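Local coordinates for protein translation factor SUI1 homolog (Pyrococcus horikoshii, PDB 5ZCY) that probably takes part in translation initiation as an archaeal counterpart of eIF1, a small SUI1-family factor expected to bind mRNA, at residues L61-T66 against I72-D77; E51-K56 against A87-S92. One frame throughout, in Å; residues are numbered along the deposited sequence.

Contact 1: L61-T66 against I72-D77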
# COMPACT_ATOMS: atom_id res chain seq x y z
N LEU A 61 4.14 0.30 10.90
CA LEU A 61 3.40 -0.91 11.29
C LEU A 61 4.32 -1.94 11.98
O LEU A 61 3.78 -3.03 12.37
CB LEU A 61 2.81 -1.49 9.99
CG LEU A 61 1.75 -0.73 9.30
CD1 LEU A 61 1.52 -1.13 7.87
CD2 LEU A 61 0.39 -0.73 10.11
N ALA A 62 5.63 -1.76 12.05
CA ALA A 62 6.62 -2.80 12.54
C ALA A 62 6.39 -4.11 11.89
O ALA A 62 6.18 -5.14 12.52
CB ALA A 62 6.56 -2.96 14.07
N CYS A 63 6.33 -4.09 10.57
CA CYS A 63 6.03 -5.31 9.77
C CYS A 63 7.06 -5.48 8.70
O CYS A 63 7.79 -4.48 8.35
CB CYS A 63 4.62 -5.27 9.12
SG CYS A 63 4.36 -4.05 7.88
N GLY A 64 7.26 -6.61 8.12
CA GLY A 64 8.06 -6.77 6.97
C GLY A 64 7.41 -6.22 5.73
O GLY A 64 6.23 -5.87 5.75
N GLY A 65 8.19 -6.23 4.65
CA GLY A 65 7.62 -5.85 3.34
C GLY A 65 8.71 -5.50 2.36
O GLY A 65 9.90 -5.47 2.75
N THR A 66 8.27 -5.14 1.19
CA THR A 66 9.19 -4.88 0.07
C THR A 66 8.46 -4.02 -0.94
O THR A 66 7.25 -3.89 -0.95
CB THR A 66 9.63 -6.21 -0.55
OG1 THR A 66 10.81 -6.00 -1.38
CG2 THR A 66 8.57 -6.94 -1.30
N ILE A 72 3.90 -2.34 -3.64
CA ILE A 72 4.42 -2.50 -2.31
C ILE A 72 3.69 -3.70 -1.69
O ILE A 72 2.48 -3.83 -1.82
CB ILE A 72 4.16 -1.26 -1.47
CG1 ILE A 72 4.95 -0.04 -2.10
CG2 ILE A 72 4.48 -1.45 0.01
CD1 ILE A 72 4.65 1.29 -1.50
N GLU A 73 4.47 -4.55 -1.04
CA GLU A 73 3.97 -5.72 -0.31
C GLU A 73 4.30 -5.60 1.12
O GLU A 73 5.47 -5.34 1.49
CB GLU A 73 4.53 -7.04 -0.89
CG GLU A 73 4.43 -7.18 -2.36
CD GLU A 73 4.73 -8.63 -2.85
OE1 GLU A 73 4.96 -9.50 -2.01
OE2 GLU A 73 4.76 -8.77 -4.11
N LEU A 74 3.33 -5.73 1.99
CA LEU A 74 3.49 -5.66 3.45
C LEU A 74 3.10 -6.96 4.10
O LEU A 74 2.07 -7.56 3.72
CB LEU A 74 2.66 -4.56 4.10
CG LEU A 74 2.90 -3.16 3.53
CD1 LEU A 74 1.93 -2.18 4.10
CD2 LEU A 74 4.31 -2.70 3.82
N GLN A 75 3.86 -7.42 5.08
CA GLN A 75 3.48 -8.60 5.86
C GLN A 75 2.25 -8.31 6.72
O GLN A 75 2.26 -7.30 7.44
CB GLN A 75 4.64 -8.89 6.83
CG GLN A 75 4.39 -9.86 7.94
CD GLN A 75 5.48 -9.93 8.96
OE1 GLN A 75 6.24 -8.98 9.31
NE2 GLN A 75 5.55 -11.09 9.55
N GLY A 76 1.24 -9.12 6.61
CA GLY A 76 -0.00 -8.98 7.34
C GLY A 76 -1.06 -8.25 6.63
O GLY A 76 -0.78 -7.74 5.54
N ASP A 77 -2.26 -8.19 7.17
CA ASP A 77 -3.41 -7.50 6.60
C ASP A 77 -3.52 -6.14 7.29
O ASP A 77 -3.80 -6.07 8.53
CB ASP A 77 -4.70 -8.29 6.86
CG ASP A 77 -5.91 -7.70 6.26
OD1 ASP A 77 -5.97 -6.48 5.95
OD2 ASP A 77 -6.89 -8.49 6.07
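G65 pairs with L74 and T66 with E73 in antiparallel fashion, the first a non-hydrogen-bonded pair with CA atoms 4.1 Å apart, the second a hydrogen-bonded one. E73 N reaches T66 O at 2.9 Å, almost in line with the carbonyl; the return bond from T66 N to E73 O is less certain, because that oxygen is modelled too close to G65. Beyond the bridges the pairing continues through G64 and Q75. Q75 N gives a 2.9 Å bond to G64 O, nearly straight but arriving from above the carbonyl plane. G64 N is then taken up by a side chain: Q75 OE1 stands 2.8 Å away, with an N-H...O angle of 173°. A first torsion of 167° turns CG of Q75 away from the backbone N, and the extended chain beyond it brings OE1 to G64 N. On the face of L74, its CD1 meets L61 CD1 at 3.9 Å, the two side chains crossing at about a right angle, while C63 SG rests near L74 CB at 4.2 Å. The other face carries T66 and E73 side by side, CG2 of the threonine 4.1 Å from CB of the glutamate, whose carboxylate forms salt bridges with K37 and R71. K58 of helix 50-61 donates to G65 O and also touches L74. Together these contacts illustrate how a beta hairpin, strands 65-68 and 71-75, is held together at the end away from its turn, where Q75 binds both N and O of G64, with 65-68 forming one border of the SUI1-domain sheet.

Contact 2: E51-K56 against A87-S92; sequences EEIAKK and AELGFS. With NO3 (nitrate ion), chain B.
The F91 ring is met at its edge, near the ring plane, by I53 CD1, which lies 4.0 Å from CZ; the two side chains come from opposite directions. A second flat group, a nitrate probably left from the crystallisation liquor, has I53 CG1 beneath one face, 3.4 Å from O2. K56 NZ grips its O1 at 3.0 Å and makes a weaker bond to O3. The torsions of I53 divide the work: with CG1 anti to the carbonyl carbon (chi1 -63°) and CD1 extended beyond it (chi2 169°), CD1 points to the phenylalanine, while I53 CG2 lies 4.0 Å from L89 CD1. The other leucine methyl, CD2, lies 3.8 Å from K56 CD, against the aliphatic part of the extended lysine chain. With an alanine in place of I53, the F91 edge and L89 CD1 would probably both lose their helix-side partner, leaving a gap between the two segments. I43 also touches F91, and E88 forms a salt bridge with K60. G90, at positive phi, is the C-prime residue of a Schellman motif that ends helix 82-88, and the contact shows the apolar residues flanking such a helix end, L89 and F91, packing onto helix 50-61 of the SUI1 domain.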
# COMPACT_ATOMS: atom_id res chain seq x y z
N GLU A 51 10.27 2.13 -2.82
CA GLU A 51 11.09 1.58 -1.73
C GLU A 51 11.00 2.41 -0.51
O GLU A 51 10.91 1.94 0.63
CB GLU A 51 12.58 1.44 -2.15
CG GLU A 51 12.86 0.42 -3.21
CD GLU A 51 14.36 0.35 -3.66
OE1 GLU A 51 15.06 1.36 -3.66
OE2 GLU A 51 14.84 -0.73 -4.01
N GLU A 52 11.04 3.74 -0.71
CA GLU A 52 10.95 4.62 0.39
C GLU A 52 9.62 4.61 1.14
O GLU A 52 9.55 4.66 2.35
CB GLU A 52 11.36 6.08 -0.12
CG GLU A 52 11.29 7.12 0.84
CD GLU A 52 11.63 8.57 0.32
OE1 GLU A 52 11.45 8.95 -0.91
OE2 GLU A 52 11.83 9.26 1.33
N ILE A 53 8.59 4.60 0.31
CA ILE A 53 7.21 4.51 0.87
C ILE A 53 7.05 3.19 1.59
O ILE A 53 6.51 3.23 2.72
CB ILE A 53 6.14 4.68 -0.25
CG1 ILE A 53 6.29 6.10 -0.83
CG2 ILE A 53 4.74 4.42 0.31
CD1 ILE A 53 5.52 6.35 -2.08
N ALA A 54 7.56 2.11 1.04
CA ALA A 54 7.52 0.83 1.76
C ALA A 54 8.22 0.90 3.07
O ALA A 54 7.68 0.40 4.07
CB ALA A 54 8.01 -0.28 0.92
N LYS A 55 9.41 1.50 3.08
CA LYS A 55 10.15 1.61 4.37
C LYS A 55 9.38 2.36 5.39
O LYS A 55 9.36 2.00 6.58
CB LYS A 55 11.54 2.18 4.00
CG LYS A 55 12.49 2.52 5.13
CD LYS A 55 13.69 3.40 4.64
CE LYS A 55 13.24 4.81 4.25
NZ LYS A 55 14.30 5.63 3.58
N LYS A 56 8.70 3.46 5.06
CA LYS A 56 7.96 4.27 5.95
C LYS A 56 6.77 3.45 6.52
O LYS A 56 6.45 3.53 7.68
CB LYS A 56 7.47 5.55 5.34
CG LYS A 56 8.62 6.53 5.07
CD LYS A 56 8.06 7.77 4.53
CE LYS A 56 9.23 8.76 4.16
NZ LYS A 56 8.52 9.97 3.69
N ALA A 87 -2.61 8.59 3.81
CA ALA A 87 -2.93 10.07 3.98
C ALA A 87 -1.90 10.74 4.76
O ALA A 87 -1.62 11.96 4.39
CB ALA A 87 -4.30 10.19 4.64
N GLU A 88 -1.20 10.12 5.70
CA GLU A 88 -0.06 10.74 6.43
C GLU A 88 1.04 11.04 5.43
O GLU A 88 1.90 11.95 5.65
CB GLU A 88 0.47 9.88 7.58
CG GLU A 88 -0.48 9.82 8.75
CD GLU A 88 -0.06 8.79 9.79
OE1 GLU A 88 1.03 8.18 9.74
OE2 GLU A 88 -0.87 8.62 10.70
N LEU A 89 1.12 10.27 4.34
CA LEU A 89 2.08 10.48 3.27
C LEU A 89 1.52 11.31 2.12
O LEU A 89 2.09 11.27 1.04
CB LEU A 89 2.64 9.10 2.76
CG LEU A 89 3.28 8.24 3.88
CD1 LEU A 89 3.77 6.97 3.22
CD2 LEU A 89 4.42 8.94 4.63
N GLY A 90 0.42 11.98 2.39
CA GLY A 90 -0.10 12.94 1.44
C GLY A 90 -0.93 12.43 0.35
O GLY A 90 -1.35 13.17 -0.53
N PHE A 91 -1.22 11.10 0.30
CA PHE A 91 -2.12 10.59 -0.75
C PHE A 91 -3.56 10.95 -0.44
O PHE A 91 -4.02 10.79 0.65
CB PHE A 91 -1.94 9.08 -0.92
CG PHE A 91 -0.59 8.75 -1.46
CD1 PHE A 91 -0.31 8.77 -2.82
CD2 PHE A 91 0.49 8.38 -0.65
CE1 PHE A 91 0.95 8.50 -3.32
CE2 PHE A 91 1.76 8.12 -1.16
CZ PHE A 91 2.00 8.18 -2.51
N SER A 92 -4.31 11.32 -1.50
CA SER A 92 -5.72 11.61 -1.40
C SER A 92 -6.55 10.31 -1.05
O SER A 92 -6.46 9.39 -1.79
CB SER A 92 -6.19 12.11 -2.74
OG SER A 92 -7.61 12.12 -2.75
N NO3 B . 7.36 9.23 0.46
O1 NO3 B . 6.72 9.49 1.35
O2 NO3 B . 7.10 9.40 -0.91
O3 NO3 B . 8.47 8.51 0.77

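How the contacts relate
Contacts 1 and 2 have centres about 13 Å apart and share helix 50-61 as their go-between. The helix lies on the hairpin of contact 1 through I72, whose CD1 comes within 3.6 Å of I53 CG2 and whose CG2 is 3.8 Å from A54 CB. I53 therefore works for both, facing the hairpin as well as the L89 and F91 side of contact 2. In sequence the order is symmetrical: the helix leads into strand 65-68, and strand 71-75 leads into helix 82-88, so the hairpin sits between the partners of contact 2. The nitrate belongs to contact 2 alone and, as a probable crystallisation ion, it is no evidence of a functional site.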